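Local structure of inositol dehydrogenase (Lactobacillus casei, 4MKX) at residues 139-144 against 165-170. The protein probably oxidises scyllo-inositol with NAD as cofactor, as a sugar alcohol dehydrogenase of the Gfo/Idh/MocA family. Residues are numbered along the deposited sequence; the frame is centred on the assembly and turned at random.
Sequences FMRRFD and IRSYSI
Arg141 spans the gap to Ser169 and Ser167 with its side chain alone: even the closest pair of CA atoms, those of Arg141 and Ser169, stand 12.0 Å apart. CB leaves the 3-10 turn 140-143 toward the strand. CG is set anti to the carbonyl carbon (chi1 -63°), and from there the chain runs extended through CD to NE, a straight rod that delivers the guanidinium edge-on to the two serines. Arg141 CZ approaches no closer than 3.8 Å to Ser169 OG. Arg141 NH2 gives a nearly straight hydrogen bond to Ser169 OG, 2.9 Å long with an N-H...O angle of 171°, and the hydroxyl lies only 3° out of the guanidinium plane. Ser169 CB follows in the same plane, 4.0 Å from Arg141 NH2. In this Gfo/Idh/MocA subunit the turn lies in the connection that leaves the last strand of the parallel Rossmann sheet, 135-137, for helix 145-155, and Arg141 ties this connection to strand 162-172 within the mixed sheet of the C-terminal domain. Arg141 NH1 comes near Ser167 OG at 4.1 Å, too far for a bond, and is engaged by Asp199 in a salt bridge. The same carboxylate ties the group together, OD1 hydrogen-bonding Ser167 OG and OD2 Ser169 OG, and it balances the buried positive charge. Two residues apart on the strand, both serines turn their CB toward the arginine, whereas Tyr168 between them has its CB pointing away, and its OH hydrogen-bonds Glu264 of a second subunit.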
loop_
_atom_site.group_PDB
_atom_site.type_symbol
_atom_site.label_atom_id
_atom_site.label_comp_id
_atom_site.label_asym_id
_atom_site.label_seq_id
_atom_site.Cartn_x
_atom_site.Cartn_y
_atom_site.Cartn_z
ATOM N N PHE A 139 5.445 22.459 19.442
ATOM C CA PHE A 139 4.954 22.013 18.133
ATOM C C PHE A 139 5.759 20.793 17.679
ATOM O O PHE A 139 6.692 20.903 16.873
ATOM C CB PHE A 139 5.036 23.160 17.118
ATOM C CG PHE A 139 4.033 24.257 17.368
ATOM C CD1 PHE A 139 2.692 23.954 17.524
ATOM C CD2 PHE A 139 4.439 25.582 17.484
ATOM C CE1 PHE A 139 1.755 24.954 17.767
ATOM C CE2 PHE A 139 3.511 26.589 17.726
ATOM C CZ PHE A 139 2.167 26.271 17.869
ATOM N N MET A 140 5.403 19.620 18.206
ATOM C CA MET A 140 6.267 18.455 18.065
ATOM C C MET A 140 6.333 17.894 16.648
ATOM O O MET A 140 7.278 17.182 16.319
ATOM C CB MET A 140 5.893 17.353 19.065
ATOM C CG MET A 140 4.662 16.522 18.716
ATOM S SD MET A 140 3.129 17.461 18.833
ATOM C CE MET A 140 1.922 16.188 18.523
ATOM N N ARG A 141 5.369 18.221 15.796
ATOM C CA ARG A 141 5.411 17.684 14.437
ATOM C C ARG A 141 6.639 18.183 13.686
ATOM O O ARG A 141 7.151 17.508 12.802
ATOM C CB ARG A 141 4.136 18.024 13.674
ATOM C CG ARG A 141 2.905 17.394 14.292
ATOM C CD ARG A 141 1.745 17.521 13.346
ATOM N NE ARG A 141 0.493 17.225 14.022
ATOM C CZ ARG A 141 -0.700 17.385 13.459
ATOM N NH1 ARG A 141 -0.785 17.822 12.212
ATOM N NH2 ARG A 141 -1.800 17.121 14.159
ATOM N N ARG A 142 7.161 19.340 14.085
ATOM C CA ARG A 142 8.394 19.820 13.480
ATOM C C ARG A 142 9.583 18.913 13.774
ATOM O O ARG A 142 10.608 19.011 13.100
ATOM C CB ARG A 142 8.715 21.240 13.945
ATOM C CG ARG A 142 7.658 22.257 13.551
ATOM C CD ARG A 142 8.238 23.632 13.704
ATOM N NE ARG A 142 7.247 24.685 13.550
ATOM C CZ ARG A 142 7.573 25.943 13.297
ATOM N NH1 ARG A 142 8.852 26.262 13.171
ATOM N NH2 ARG A 142 6.632 26.868 13.158
ATOM N N PHE A 143 9.454 18.036 14.771
ATOM C CA PHE A 143 10.537 17.110 15.108
ATOM C C PHE A 143 10.276 15.677 14.692
ATOM O O PHE A 143 11.111 14.803 14.904
ATOM C CB PHE A 143 10.823 17.171 16.609
ATOM C CG PHE A 143 11.378 18.487 17.036
ATOM C CD1 PHE A 143 10.532 19.526 17.376
ATOM C CD2 PHE A 143 12.748 18.693 17.058
ATOM C CE1 PHE A 143 11.042 20.752 17.757
ATOM C CE2 PHE A 143 13.261 19.918 17.434
ATOM C CZ PHE A 143 12.405 20.941 17.780
ATOM N N ASP A 144 9.131 15.441 14.071
ATOM C CA ASP A 144 8.767 14.095 13.655
ATOM C C ASP A 144 9.551 13.712 12.405
ATOM O O ASP A 144 9.668 14.524 11.483
ATOM C CB ASP A 144 7.266 14.062 13.343
ATOM C CG ASP A 144 6.824 12.737 12.788
ATOM O OD1 ASP A 144 6.752 11.750 13.554
ATOM O OD2 ASP A 144 6.528 12.663 11.581
ATOM N N ILE A 165 -2.311 22.697 0.693
ATOM C CA ILE A 165 -2.008 21.773 1.772
ATOM C C ILE A 165 -3.317 21.308 2.395
ATOM O O ILE A 165 -4.190 22.111 2.687
ATOM C CB ILE A 165 -1.116 22.420 2.840
ATOM C CG1 ILE A 165 0.255 22.706 2.248
ATOM C CG2 ILE A 165 -0.940 21.461 4.014
ATOM C CD1 ILE A 165 1.232 23.297 3.256
ATOM N N ARG A 166 -3.454 19.994 2.571
ATOM C CA ARG A 166 -4.621 19.431 3.243
ATOM C C ARG A 166 -4.095 18.744 4.491
ATOM O O ARG A 166 -3.167 17.950 4.413
ATOM C CB ARG A 166 -5.325 18.398 2.358
ATOM C CG ARG A 166 -6.447 17.665 3.092
ATOM C CD ARG A 166 -7.191 16.634 2.197
ATOM N NE ARG A 166 -6.318 15.590 1.661
ATOM C CZ ARG A 166 -5.997 14.475 2.304
ATOM N NH1 ARG A 166 -6.464 14.263 3.529
ATOM N NH2 ARG A 166 -5.189 13.583 1.743
ATOM N N SER A 167 -4.649 19.078 5.644
ATOM C CA SER A 167 -4.217 18.414 6.866
ATOM C C SER A 167 -5.407 17.959 7.699
ATOM O O SER A 167 -6.378 18.701 7.883
ATOM C CB SER A 167 -3.270 19.327 7.665
ATOM O OG SER A 167 -2.402 18.549 8.477
ATOM N N TYR A 168 -5.349 16.712 8.167
ATOM C CA TYR A 168 -6.413 16.134 8.965
ATOM C C TYR A 168 -5.849 15.796 10.324
ATOM O O TYR A 168 -4.775 15.198 10.416
ATOM C CB TYR A 168 -6.849 14.797 8.361
ATOM C CG TYR A 168 -7.772 14.836 7.166
ATOM C CD1 TYR A 168 -7.973 15.988 6.413
ATOM C CD2 TYR A 168 -8.442 13.688 6.791
ATOM C CE1 TYR A 168 -8.840 15.983 5.314
ATOM C CE2 TYR A 168 -9.291 13.669 5.700
ATOM C CZ TYR A 168 -9.493 14.806 4.973
ATOM O OH TYR A 168 -10.357 14.757 3.905
ATOM N N SER A 169 -6.579 16.147 11.375
ATOM C CA SER A 169 -6.278 15.670 12.725
ATOM C C SER A 169 -7.570 15.133 13.319
ATOM O O SER A 169 -8.466 15.905 13.666
ATOM C CB SER A 169 -5.741 16.803 13.608
ATOM O OG SER A 169 -4.478 17.242 13.139
ATOM N N ILE A 170 -7.682 13.813 13.436
ATOM C CA ILE A 170 -8.922 13.209 13.933
ATOM C C ILE A 170 -8.626 12.240 15.088
ATOM O O ILE A 170 -7.948 11.232 14.905
ATOM C CB ILE A 170 -9.681 12.464 12.822
ATOM C CG1 ILE A 170 -9.754 13.308 11.538
ATOM C CG2 ILE A 170 -11.101 12.126 13.287
ATOM C CD1 ILE A 170 -10.441 12.570 10.372
#